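Local coordinates for aspartate semialdehyde dehydrogenase (Francisella tularensis subsp. tularensis, PDB 4WOJ), which probably catalyses the NADPH-dependent reductive dephosphorylation of L-aspartyl-4-phosphate to L-aspartate semialdehyde, a step leading to lysine, methionine and threonine, at residues L8-I13 with R363-I368; V22-M27 with K31-I36; S144-A149 with Q278-K283; Q295-G300 with I329-I334. All coordinates share one frame; numbering follows the deposited sequence.

Interaction 1: L8-I13 with R363-I368; sequences LKVGFI and RVLNII
L365, on the C-terminal helix, lays its two methyls against two residues on the same side of strand 8-13: CD1 meets V10 and CD2 meets F12. The closer approach is V10 CG1 to L365 CD1, 4.1 Å. In L365, CG stands anti to the backbone N (chi1 176°), which carries the branch out from the helix to the strand. V10 places CG1 anti to its own backbone N, and this is the methyl that receives the leucine. The F12 ring is touched at its rim and not over a face: L365 CD2 lies near the ring plane, 4.5 Å from F12 CE1. Toward the start of the strand the packing thins to a single long contact, in which L8 CD1 approaches the backbone carbonyl I368 O at 4.5 Å. The I368 side chain leads away, to I74, F99, I101 and I129.

Helix and strand run nearly antiparallel, at 159°, with their axes 11.8 Å apart at the closest. V10 lies in the parallel sheet between strands 36-42 and 74-77, and L365 also touches I74 of strand 74-77 and I101 of strand 99-102. Helix 354-369, near the C-terminus, thus packs on one face of the Rossmann-type sheet to which strand 8-13 belongs, joining both ends of the chain in one domain.

Valine suits a central strand because its beta branch is compatible with extended backbone, whereas leucine, unbranched at CB, fits a helix and reaches further. Where V10 and F12 meet L365 the fit is apolar and fairly loose, so adhesion rests on dispersion and the exclusion of water.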
loop_
_atom_site.group_PDB
_atom_site.type_symbol
_atom_site.label_atom_id
_atom_site.label_comp_id
_atom_site.label_asym_id
_atom_site.label_seq_id
_atom_site.Cartn_x
_atom_site.Cartn_y
_atom_site.Cartn_z
ATOM N N LEU B 8 -44.153 6.835 2.568
ATOM C CA LEU B 8 -43.097 7.837 2.655
ATOM C C LEU B 8 -42.598 8.396 1.333
ATOM O O LEU B 8 -42.303 7.656 0.392
ATOM C CB LEU B 8 -41.944 7.325 3.495
ATOM C CG LEU B 8 -42.343 7.268 4.966
ATOM C CD1 LEU B 8 -41.199 6.730 5.801
ATOM C CD2 LEU B 8 -42.785 8.635 5.464
ATOM N N LYS B 9 -42.544 9.717 1.256
ATOM C CA LYS B 9 -42.033 10.353 0.069
ATOM C C LYS B 9 -40.539 10.531 0.234
ATOM O O LYS B 9 -40.104 11.312 1.067
ATOM C CB LYS B 9 -42.698 11.697 -0.152
ATOM C CG LYS B 9 -44.201 11.609 -0.200
ATOM C CD LYS B 9 -44.777 12.944 -0.616
ATOM C CE LYS B 9 -44.888 13.003 -2.132
ATOM N NZ LYS B 9 -45.377 14.339 -2.583
ATOM N N VAL B 10 -39.769 9.822 -0.590
ATOM C CA VAL B 10 -38.318 9.821 -0.481
ATOM C C VAL B 10 -37.690 10.384 -1.727
ATOM O O VAL B 10 -37.949 9.907 -2.829
ATOM C CB VAL B 10 -37.751 8.409 -0.286
ATOM C CG1 VAL B 10 -36.308 8.491 0.187
ATOM C CG2 VAL B 10 -38.583 7.631 0.711
ATOM N N GLY B 11 -36.828 11.377 -1.528
ATOM C CA GLY B 11 -36.153 12.064 -2.625
ATOM C C GLY B 11 -34.702 11.640 -2.678
ATOM O O GLY B 11 -34.075 11.422 -1.649
ATOM N N PHE B 12 -34.183 11.501 -3.888
ATOM C CA PHE B 12 -32.815 11.048 -4.096
ATOM C C PHE B 12 -31.979 12.100 -4.830
ATOM O O PHE B 12 -32.285 12.469 -5.965
ATOM C CB PHE B 12 -32.812 9.717 -4.865
ATOM C CG PHE B 12 -33.455 8.605 -4.103
ATOM C CD1 PHE B 12 -32.719 7.869 -3.164
ATOM C CD2 PHE B 12 -34.806 8.345 -4.249
ATOM C CE1 PHE B 12 -33.329 6.862 -2.416
ATOM C CE2 PHE B 12 -35.422 7.332 -3.519
ATOM C CZ PHE B 12 -34.687 6.596 -2.592
ATOM N N ILE B 13 -30.933 12.581 -4.152
ATOM C CA ILE B 13 -29.906 13.424 -4.782
ATOM C C ILE B 13 -28.576 12.658 -4.847
ATOM O O ILE B 13 -28.258 11.913 -3.954
ATOM C CB ILE B 13 -29.717 14.751 -4.030
ATOM C CG1 ILE B 13 -31.066 15.298 -3.547
ATOM C CG2 ILE B 13 -29.064 15.774 -4.947
ATOM C CD1 ILE B 13 -31.431 14.935 -2.131
ATOM N N ARG B 363 -29.223 1.020 4.206
ATOM C CA ARG B 363 -29.700 0.269 5.358
ATOM C C ARG B 363 -30.349 1.156 6.445
ATOM O O ARG B 363 -31.267 0.742 7.135
ATOM C CB ARG B 363 -28.555 -0.588 5.931
ATOM C CG ARG B 363 -28.146 -1.750 4.997
ATOM C CD ARG B 363 -26.920 -2.483 5.541
ATOM N NE ARG B 363 -27.250 -3.029 6.848
ATOM C CZ ARG B 363 -27.680 -4.263 7.073
ATOM N NH1 ARG B 363 -27.817 -5.164 6.087
ATOM N NH2 ARG B 363 -27.950 -4.627 8.300
ATOM N N VAL B 364 -29.879 2.380 6.595
ATOM C CA VAL B 364 -30.469 3.278 7.574
ATOM C C VAL B 364 -31.786 3.835 7.051
ATOM O O VAL B 364 -32.745 4.020 7.806
ATOM C CB VAL B 364 -29.503 4.373 8.014
ATOM C CG1 VAL B 364 -29.290 5.450 6.965
ATOM C CG2 VAL B 364 -29.976 4.958 9.356
ATOM N N LEU B 365 -31.861 4.044 5.744
ATOM C CA LEU B 365 -33.137 4.356 5.105
ATOM C C LEU B 365 -34.212 3.367 5.514
ATOM O O LEU B 365 -35.321 3.766 5.869
ATOM C CB LEU B 365 -32.991 4.326 3.587
ATOM C CG LEU B 365 -34.275 4.553 2.793
ATOM C CD1 LEU B 365 -34.910 5.900 3.101
ATOM C CD2 LEU B 365 -34.024 4.417 1.289
ATOM N N ASN B 366 -33.861 2.082 5.482
ATOM C CA ASN B 366 -34.769 1.012 5.868
ATOM C C ASN B 366 -35.215 1.029 7.299
ATOM O O ASN B 366 -36.350 0.646 7.596
ATOM C CB ASN B 366 -34.154 -0.339 5.576
ATOM C CG ASN B 366 -34.212 -0.682 4.105
ATOM O OD1 ASN B 366 -34.996 -0.125 3.360
ATOM N ND2 ASN B 366 -33.350 -1.574 3.675
ATOM N N ILE B 367 -34.319 1.443 8.184
ATOM C CA ILE B 367 -34.616 1.564 9.606
ATOM C C ILE B 367 -35.573 2.734 9.826
ATOM O O ILE B 367 -36.521 2.631 10.562
ATOM C CB ILE B 367 -33.322 1.759 10.409
ATOM C CG1 ILE B 367 -32.479 0.477 10.339
ATOM C CG2 ILE B 367 -33.606 2.063 11.877
ATOM C CD1 ILE B 367 -31.031 0.675 10.748
ATOM N N ILE B 368 -35.344 3.829 9.133
ATOM C CA ILE B 368 -36.247 4.955 9.180
ATOM C C ILE B 368 -37.628 4.651 8.542
ATOM O O ILE B 368 -38.652 5.046 9.071
ATOM C CB ILE B 368 -35.571 6.169 8.525
ATOM C CG1 ILE B 368 -34.424 6.625 9.435
ATOM C CG2 ILE B 368 -36.568 7.305 8.309
ATOM C CD1 ILE B 368 -33.286 7.332 8.733
#

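Interaction 2: V22-M27 with K31-I36; sequences VLMSRM and KDFDCI
This is a helix end folded back on itself, where helix 18-30 of the Rossmann-type domain closes in a Schellman motif and turns toward strand 36-42. K31 takes the left-handed backbone conformation (phi 58°) that ends the helix, and a type I turn from K31 to D34 follows. The amide D32 N bonds back to M27 O at 3.0 Å, nearly straight at 159°, so the last-turn carbonyl is satisfied.

Beyond the bend F33 swings its ring back over the helix. M27 CE sits over one face, a CH-pi contact 4.1 Å from the F33 ring centroid, and M27 CB touches F33 CE2 at 3.7 Å. The bend at M27 chi3 (78°) brings that methyl across the ring. M24, coiled at chi2 and chi3, instead presents its sulfur to the rim, M24 SD lying 4.0 Å from F33 CZ: a Met-aromatic contact at the edge. F53 and Y57 also meet the ring.

D32 packs its CB against M27 CG while its carboxylate salt-bridges R362 of helix 354-369; R26 pairs with E359 of that helix. Flexible, polarisable methionines can fit both face and edge of one ring, while D32 and R26 tie turn and helix to helix 354-369.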
loop_
_atom_site.group_PDB
_atom_site.type_symbol
_atom_site.label_atom_id
_atom_site.label_comp_id
_atom_site.label_asym_id
_atom_site.label_seq_id
_atom_site.Cartn_x
_atom_site.Cartn_y
_atom_site.Cartn_z
ATOM N N VAL B 22 -24.424 2.710 -7.371
ATOM C CA VAL B 22 -24.254 1.505 -6.600
ATOM C C VAL B 22 -25.425 1.395 -5.616
ATOM O O VAL B 22 -25.948 0.309 -5.378
ATOM C CB VAL B 22 -22.877 1.483 -5.958
ATOM C CG1 VAL B 22 -22.776 0.341 -4.951
ATOM C CG2 VAL B 22 -21.824 1.334 -7.064
ATOM N N LEU B 23 -25.900 2.538 -5.143
ATOM C CA LEU B 23 -27.054 2.579 -4.259
ATOM C C LEU B 23 -28.323 2.159 -4.978
ATOM O O LEU B 23 -29.043 1.292 -4.503
ATOM C CB LEU B 23 -27.215 3.981 -3.684
ATOM C CG LEU B 23 -28.424 4.161 -2.796
ATOM C CD1 LEU B 23 -28.248 3.368 -1.536
ATOM C CD2 LEU B 23 -28.673 5.637 -2.496
ATOM N N MET B 24 -28.583 2.771 -6.133
ATOM C CA MET B 24 -29.706 2.378 -6.980
ATOM C C MET B 24 -29.665 0.905 -7.211
ATOM O O MET B 24 -30.637 0.201 -6.981
ATOM C CB MET B 24 -29.640 3.045 -8.347
ATOM C CG MET B 24 -29.850 4.543 -8.348
ATOM S SD MET B 24 -31.316 4.996 -7.449
ATOM C CE MET B 24 -30.560 5.718 -5.986
ATOM N N SER B 25 -28.533 0.408 -7.671
ATOM C CA SER B 25 -28.465 -1.019 -7.950
ATOM C C SER B 25 -28.781 -1.862 -6.742
ATOM O O SER B 25 -29.343 -2.935 -6.849
ATOM C CB SER B 25 -27.101 -1.408 -8.447
ATOM O OG SER B 25 -26.901 -2.803 -8.196
ATOM N N ARG B 26 -28.381 -1.393 -5.565
ATOM C CA ARG B 26 -28.534 -2.199 -4.360
ATOM C C ARG B 26 -29.978 -2.154 -3.901
ATOM O O ARG B 26 -30.518 -3.137 -3.353
ATOM C CB ARG B 26 -27.568 -1.731 -3.263
ATOM C CG ARG B 26 -26.157 -2.260 -3.483
ATOM C CD ARG B 26 -26.080 -3.763 -3.227
ATOM N NE ARG B 26 -26.480 -4.093 -1.852
ATOM C CZ ARG B 26 -27.010 -5.253 -1.466
ATOM N NH1 ARG B 26 -27.216 -6.230 -2.348
ATOM N NH2 ARG B 26 -27.321 -5.448 -0.192
ATOM N N MET B 27 -30.613 -1.019 -4.168
ATOM C CA MET B 27 -32.041 -0.889 -3.914
ATOM C C MET B 27 -32.918 -1.737 -4.839
ATOM O O MET B 27 -33.845 -2.401 -4.372
ATOM C CB MET B 27 -32.445 0.572 -3.922
ATOM C CG MET B 27 -31.904 1.272 -2.672
ATOM S SD MET B 27 -32.207 3.039 -2.629
ATOM C CE MET B 27 -33.931 3.076 -2.134
ATOM N N LYS B 31 -35.379 -4.762 -3.433
ATOM C CA LYS B 31 -36.794 -4.312 -3.490
ATOM C C LYS B 31 -37.038 -3.168 -2.500
ATOM O O LYS B 31 -38.114 -3.059 -1.911
ATOM C CB LYS B 31 -37.758 -5.457 -3.163
ATOM C CG LYS B 31 -37.460 -6.791 -3.814
ATOM C CD LYS B 31 -38.163 -7.898 -3.038
ATOM C CE LYS B 31 -38.610 -9.058 -3.917
ATOM N NZ LYS B 31 -39.818 -8.657 -4.686
ATOM N N ASP B 32 -36.043 -2.311 -2.325
ATOM C CA ASP B 32 -36.180 -1.178 -1.410
ATOM C C ASP B 32 -37.058 -0.017 -1.911
ATOM O O ASP B 32 -37.406 0.857 -1.137
ATOM C CB ASP B 32 -34.807 -0.667 -0.994
ATOM C CG ASP B 32 -34.110 -1.600 -0.020
ATOM O OD1 ASP B 32 -34.773 -2.346 0.739
ATOM O OD2 ASP B 32 -32.874 -1.580 -0.018
ATOM N N PHE B 33 -37.454 -0.020 -3.178
ATOM C CA PHE B 33 -38.482 0.940 -3.644
ATOM C C PHE B 33 -39.921 0.530 -3.308
ATOM O O PHE B 33 -40.828 1.345 -3.386
ATOM C CB PHE B 33 -38.333 1.231 -5.141
ATOM C CG PHE B 33 -37.062 1.963 -5.476
ATOM C CD1 PHE B 33 -36.885 3.273 -5.101
ATOM C CD2 PHE B 33 -36.030 1.324 -6.133
ATOM C CE1 PHE B 33 -35.702 3.944 -5.371
ATOM C CE2 PHE B 33 -34.848 1.987 -6.414
ATOM C CZ PHE B 33 -34.680 3.307 -6.033
ATOM N N ASP B 34 -40.123 -0.717 -2.896
ATOM C CA ASP B 34 -41.479 -1.259 -2.745
ATOM C C ASP B 34 -42.467 -0.404 -1.952
ATOM O O ASP B 34 -43.633 -0.292 -2.357
ATOM C CB ASP B 34 -41.468 -2.700 -2.222
ATOM C CG ASP B 34 -41.032 -3.696 -3.285
ATOM O OD1 ASP B 34 -40.427 -3.283 -4.285
ATOM O OD2 ASP B 34 -41.278 -4.896 -3.131
ATOM N N CYS B 35 -42.039 0.210 -0.861
ATOM C CA CYS B 35 -43.014 0.870 0.032
ATOM C C CYS B 35 -42.747 2.336 0.265
ATOM O O CYS B 35 -42.935 2.850 1.365
ATOM C CB CYS B 35 -43.071 0.137 1.364
ATOM S SG CYS B 35 -43.541 -1.578 1.133
ATOM N N ILE B 36 -42.332 3.006 -0.795
ATOM C CA ILE B 36 -42.008 4.407 -0.745
ATOM C C ILE B 36 -42.401 5.053 -2.055
ATOM O O ILE B 36 -42.593 4.359 -3.059
ATOM C CB ILE B 36 -40.491 4.590 -0.546
ATOM C CG1 ILE B 36 -39.720 3.862 -1.658
ATOM C CG2 ILE B 36 -40.048 4.059 0.813
ATOM C CD1 ILE B 36 -38.302 4.345 -1.814
#

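Interaction 3: S144-A149 with Q278-K283; sequences SLMSLA and QALTVK
The helix that begins at C141, the predicted acyl-thioester nucleophile, rests here on strand 275-284, which carries the predicted proton acceptor H276 near its start. M146 meets the strand with the inner part of its side chain, CB and CG, while its sulfur end leads away. Its CB lies against the amide of Q278, 3.9 Å from Q278 OE1 and 4.0 Å from Q278 NE2, and one carbon further out M146 CG meets L280 CD1 at 4.0 Å. With CG anti to the backbone N (chi1 178°), the methionine leaves the helix extended and bends only at its far end.

Q278 is extended beyond CG and lifts its amide to the helix. Its OE1 also comes within 4.1 Å of L145 CB, while NE2 is hydrogen-bonded to S164 on the adjoining strand, holding the buried amide. Methionine's unbranched inner carbons suit both a polar amide and a leucine methyl. L145 lies close to both C141 and H276, bordering the probable active site.

Helix and strand cross at -53°, with strands 159-167 and 343-351 pairing on the two edges of 275-284. L145 and A149 continue onto I329 of strand 329-336, so the helix spans several strands of the mixed sheet.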
loop_
_atom_site.group_PDB
_atom_site.type_symbol
_atom_site.label_atom_id
_atom_site.label_comp_id
_atom_site.label_asym_id
_atom_site.label_seq_id
_atom_site.Cartn_x
_atom_site.Cartn_y
_atom_site.Cartn_z
ATOM N N SER B 144 -15.519 2.702 8.008
ATOM C CA SER B 144 -16.585 1.756 7.823
ATOM C C SER B 144 -16.014 0.403 7.570
ATOM O O SER B 144 -16.495 -0.577 8.077
ATOM C CB SER B 144 -17.434 2.171 6.666
ATOM O OG SER B 144 -18.238 3.217 7.138
ATOM N N LEU B 145 -14.964 0.363 6.785
ATOM C CA LEU B 145 -14.425 -0.895 6.337
ATOM C C LEU B 145 -13.601 -1.566 7.397
ATOM O O LEU B 145 -13.510 -2.761 7.438
ATOM C CB LEU B 145 -13.596 -0.662 5.067
ATOM C CG LEU B 145 -14.527 -0.341 3.892
ATOM C CD1 LEU B 145 -13.778 0.038 2.637
ATOM C CD2 LEU B 145 -15.423 -1.527 3.636
ATOM N N MET B 146 -12.953 -0.770 8.233
ATOM C CA MET B 146 -12.121 -1.301 9.290
ATOM C C MET B 146 -12.983 -1.855 10.401
ATOM O O MET B 146 -12.794 -2.976 10.874
ATOM C CB MET B 146 -11.292 -0.175 9.849
ATOM C CG MET B 146 -10.421 -0.612 10.976
ATOM S SD MET B 146 -9.898 0.871 11.825
ATOM C CE MET B 146 -10.928 0.660 13.259
ATOM N N SER B 147 -13.950 -1.050 10.800
ATOM C CA SER B 147 -14.773 -1.364 11.936
ATOM C C SER B 147 -15.521 -2.643 11.693
ATOM O O SER B 147 -15.624 -3.481 12.589
ATOM C CB SER B 147 -15.783 -0.235 12.184
ATOM O OG SER B 147 -15.100 0.993 12.386
ATOM N N LEU B 148 -16.053 -2.799 10.477
ATOM C CA LEU B 148 -16.706 -4.053 10.072
ATOM C C LEU B 148 -15.764 -5.261 10.103
ATOM O O LEU B 148 -16.172 -6.355 10.465
ATOM C CB LEU B 148 -17.341 -3.938 8.651
ATOM C CG LEU B 148 -18.556 -3.019 8.519
ATOM C CD1 LEU B 148 -18.809 -2.635 7.058
ATOM C CD2 LEU B 148 -19.790 -3.679 9.101
ATOM N N ALA B 149 -14.526 -5.085 9.692
ATOM C CA ALA B 149 -13.605 -6.208 9.633
ATOM C C ALA B 149 -13.264 -6.730 11.054
ATOM O O ALA B 149 -13.278 -7.930 11.307
ATOM C CB ALA B 149 -12.346 -5.802 8.920
ATOM N N GLN B 278 -6.243 -2.441 3.697
ATOM C CA GLN B 278 -5.745 -1.934 4.975
ATOM C C GLN B 278 -4.970 -3.009 5.686
ATOM O O GLN B 278 -5.514 -4.063 5.962
ATOM C CB GLN B 278 -6.920 -1.535 5.893
ATOM C CG GLN B 278 -7.534 -0.197 5.572
ATOM C CD GLN B 278 -8.624 0.250 6.501
ATOM O OE1 GLN B 278 -9.784 -0.008 6.279
ATOM N NE2 GLN B 278 -8.252 1.017 7.513
ATOM N N ALA B 279 -3.726 -2.691 6.023
ATOM C CA ALA B 279 -2.933 -3.417 6.986
ATOM C C ALA B 279 -3.146 -2.866 8.413
ATOM O O ALA B 279 -2.873 -1.721 8.711
ATOM C CB ALA B 279 -1.474 -3.340 6.609
ATOM N N LEU B 280 -3.625 -3.719 9.301
ATOM C CA LEU B 280 -4.003 -3.316 10.608
ATOM C C LEU B 280 -3.035 -3.901 11.577
ATOM O O LEU B 280 -2.621 -5.043 11.442
ATOM C CB LEU B 280 -5.407 -3.775 10.944
ATOM C CG LEU B 280 -6.519 -3.246 10.054
ATOM C CD1 LEU B 280 -7.826 -3.645 10.699
ATOM C CD2 LEU B 280 -6.503 -1.751 9.838
ATOM N N THR B 281 -2.640 -3.082 12.544
ATOM C CA THR B 281 -1.883 -3.561 13.699
ATOM C C THR B 281 -2.683 -3.143 14.903
ATOM O O THR B 281 -2.891 -1.962 15.151
ATOM C CB THR B 281 -0.473 -2.990 13.704
ATOM O OG1 THR B 281 0.180 -3.337 12.465
ATOM C CG2 THR B 281 0.339 -3.551 14.851
ATOM N N VAL B 282 -3.213 -4.128 15.602
ATOM C CA VAL B 282 -4.230 -3.889 16.625
ATOM C C VAL B 282 -3.682 -4.313 17.974
ATOM O O VAL B 282 -3.210 -5.464 18.109
ATOM C CB VAL B 282 -5.506 -4.682 16.373
ATOM C CG1 VAL B 282 -6.568 -4.278 17.361
ATOM C CG2 VAL B 282 -6.030 -4.441 14.949
ATOM N N LYS B 283 -3.718 -3.388 18.947
ATOM C CA LYS B 283 -3.321 -3.709 20.319
ATOM C C LYS B 283 -4.592 -4.030 21.073
ATOM O O LYS B 283 -5.545 -3.274 21.033
ATOM C CB LYS B 283 -2.615 -2.553 20.980
ATOM C CG LYS B 283 -2.135 -2.878 22.382
ATOM C CD LYS B 283 -1.456 -1.688 23.018
ATOM C CE LYS B 283 -0.604 -2.106 24.188
ATOM N NZ LYS B 283 0.673 -2.714 23.724
#

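Interaction 4: Q295-G300 with I329-I334; sequences QKISQG and IAIGRI
I297, at the end of helix 290-298, and I331, on strand 329-336, reach toward each other tip to tip. I297 CD1 meets I331 CD1 at 3.9 Å, and I297 CG2 lies 4.0 Å from that same methyl. In I297, CG1 is anti to the carbonyl carbon (chi1 -83°) and CG2 anti to the backbone N, so both branches face the sheet as a fork. In I331 it is CG1 that stands anti to the backbone N (chi1 169°), sending CD1 up against both methyls, while I331 CG2 packs 4.1 Å from I297 CG2. I334 adds a looser touch, its CD1 4.3 Å from I297 CD1.

Behind the fork, S298 OG donates to Q295 O at 2.8 Å, in the carbonyl plane and onto a lone pair, spending the serine hydroxyl on the helix's own last turn. V304, V306 and F344 also touch I297, and C346 lies against I331 and I334. R333 takes a left-handed backbone conformation, letting I331 and I334 both point to the helix, and its guanidinium salt-bridges E244 of the second subunit.

Beta branches suit I331 and I334 to the strand, and the two methyls of I297 give the helix a broad apolar surface; methyl meets methyl without directional bonds.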
loop_
_atom_site.group_PDB
_atom_site.type_symbol
_atom_site.label_atom_id
_atom_site.label_comp_id
_atom_site.label_asym_id
_atom_site.label_seq_id
_atom_site.Cartn_x
_atom_site.Cartn_y
_atom_site.Cartn_z
ATOM N N GLN B 295 -11.615 -16.404 15.797
ATOM C CA GLN B 295 -12.976 -16.777 16.156
ATOM C C GLN B 295 -13.837 -15.521 16.278
ATOM O O GLN B 295 -14.807 -15.345 15.538
ATOM C CB GLN B 295 -12.996 -17.623 17.438
ATOM C CG GLN B 295 -14.390 -18.083 17.839
ATOM C CD GLN B 295 -15.023 -19.025 16.801
ATOM O OE1 GLN B 295 -14.327 -19.653 15.984
ATOM N NE2 GLN B 295 -16.351 -19.131 16.835
ATOM N N LYS B 296 -13.448 -14.654 17.204
ATOM C CA LYS B 296 -14.138 -13.377 17.422
ATOM C C LYS B 296 -14.312 -12.611 16.103
ATOM O O LYS B 296 -15.400 -12.134 15.815
ATOM C CB LYS B 296 -13.377 -12.472 18.391
ATOM C CG LYS B 296 -12.959 -13.162 19.677
ATOM C CD LYS B 296 -13.758 -12.702 20.862
ATOM C CE LYS B 296 -13.136 -13.248 22.129
ATOM N NZ LYS B 296 -14.207 -13.792 22.994
ATOM N N ILE B 297 -13.235 -12.478 15.331
ATOM C CA ILE B 297 -13.311 -11.725 14.091
ATOM C C ILE B 297 -14.428 -12.323 13.190
ATOM O O ILE B 297 -15.277 -11.606 12.673
ATOM C CB ILE B 297 -11.978 -11.691 13.328
ATOM C CG1 ILE B 297 -11.087 -10.596 13.883
ATOM C CG2 ILE B 297 -12.223 -11.454 11.819
ATOM C CD1 ILE B 297 -9.658 -10.695 13.415
ATOM N N SER B 298 -14.404 -13.639 13.096
ATOM C CA SER B 298 -15.277 -14.416 12.222
ATOM C C SER B 298 -16.718 -14.291 12.633
ATOM O O SER B 298 -17.586 -14.504 11.809
ATOM C CB SER B 298 -14.886 -15.906 12.205
ATOM O OG SER B 298 -15.590 -16.595 13.189
ATOM N N GLN B 299 -16.984 -13.920 13.873
ATOM C CA GLN B 299 -18.368 -13.692 14.335
ATOM C C GLN B 299 -18.798 -12.207 14.476
ATOM O O GLN B 299 -19.830 -11.910 15.050
ATOM C CB GLN B 299 -18.631 -14.472 15.631
ATOM C CG GLN B 299 -18.485 -15.984 15.420
ATOM C CD GLN B 299 -19.410 -16.866 16.265
ATOM O OE1 GLN B 299 -19.046 -18.003 16.593
ATOM N NE2 GLN B 299 -20.606 -16.375 16.608
ATOM N N GLY B 300 -18.059 -11.289 13.883
ATOM C CA GLY B 300 -18.441 -9.888 13.945
ATOM C C GLY B 300 -19.707 -9.527 13.194
ATOM O O GLY B 300 -20.440 -8.612 13.627
ATOM N N ILE B 329 -16.286 -8.366 3.349
ATOM C CA ILE B 329 -15.228 -7.687 4.076
ATOM C C ILE B 329 -14.173 -8.780 4.245
ATOM O O ILE B 329 -14.241 -9.590 5.177
ATOM C CB ILE B 329 -15.762 -7.180 5.466
ATOM C CG1 ILE B 329 -16.938 -6.240 5.250
ATOM C CG2 ILE B 329 -14.691 -6.481 6.277
ATOM C CD1 ILE B 329 -16.601 -5.066 4.340
ATOM N N ALA B 330 -13.234 -8.858 3.321
ATOM C CA ALA B 330 -12.216 -9.891 3.451
ATOM C C ALA B 330 -11.136 -9.459 4.477
ATOM O O ALA B 330 -10.798 -8.286 4.624
ATOM C CB ALA B 330 -11.604 -10.216 2.115
ATOM N N ILE B 331 -10.644 -10.422 5.226
ATOM C CA ILE B 331 -9.655 -10.134 6.263
ATOM C C ILE B 331 -8.797 -11.327 6.510
ATOM O O ILE B 331 -9.293 -12.425 6.728
ATOM C CB ILE B 331 -10.328 -9.709 7.553
ATOM C CG1 ILE B 331 -9.281 -9.668 8.704
ATOM C CG2 ILE B 331 -11.485 -10.605 7.866
ATOM C CD1 ILE B 331 -9.788 -8.956 9.909
ATOM N N GLY B 332 -7.505 -11.134 6.416
ATOM C CA GLY B 332 -6.579 -12.257 6.439
ATOM C C GLY B 332 -5.219 -11.882 6.943
ATOM O O GLY B 332 -5.039 -10.824 7.477
ATOM N N ARG B 333 -4.272 -12.790 6.777
ATOM C CA ARG B 333 -2.931 -12.605 7.235
ATOM C C ARG B 333 -2.979 -12.361 8.754
ATOM O O ARG B 333 -2.156 -11.669 9.304
ATOM C CB ARG B 333 -2.243 -11.465 6.485
ATOM C CG ARG B 333 -2.161 -11.640 4.967
ATOM C CD ARG B 333 -1.353 -12.848 4.513
ATOM N NE ARG B 333 -0.242 -13.137 5.423
ATOM C CZ ARG B 333 0.954 -12.538 5.432
ATOM N NH1 ARG B 333 1.251 -11.566 4.582
ATOM N NH2 ARG B 333 1.872 -12.919 6.326
ATOM N N ILE B 334 -3.959 -12.964 9.407
ATOM C CA ILE B 334 -4.180 -12.782 10.815
ATOM C C ILE B 334 -3.091 -13.510 11.586
ATOM O O ILE B 334 -3.009 -14.711 11.571
ATOM C CB ILE B 334 -5.565 -13.296 11.259
ATOM C CG1 ILE B 334 -6.673 -12.527 10.526
ATOM C CG2 ILE B 334 -5.725 -13.156 12.772
ATOM C CD1 ILE B 334 -7.989 -13.269 10.416
#

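All four contacts are largely buried, yet they belong to two regions. Interactions 1 and 2 meet in the NAD-binding domain, where M27 CE touches both F12 and L365, so helix 18-30, strand 8-13 and the C-terminal helix share one apolar cluster. Interactions 3 and 4 lie about 29 to 31 Å away between centres and press two helices onto the same mixed sheet, touching where A149 meets I329. Interaction 2 differs most: it is local in sequence, mixes a backbone bond with sulfur-aromatic packing, and has exposed K31 at its edge. In interactions 1 and 4 the side chains that meet are apolar, whereas interaction 3 brings in a buried amide beside the predicted catalytic pair.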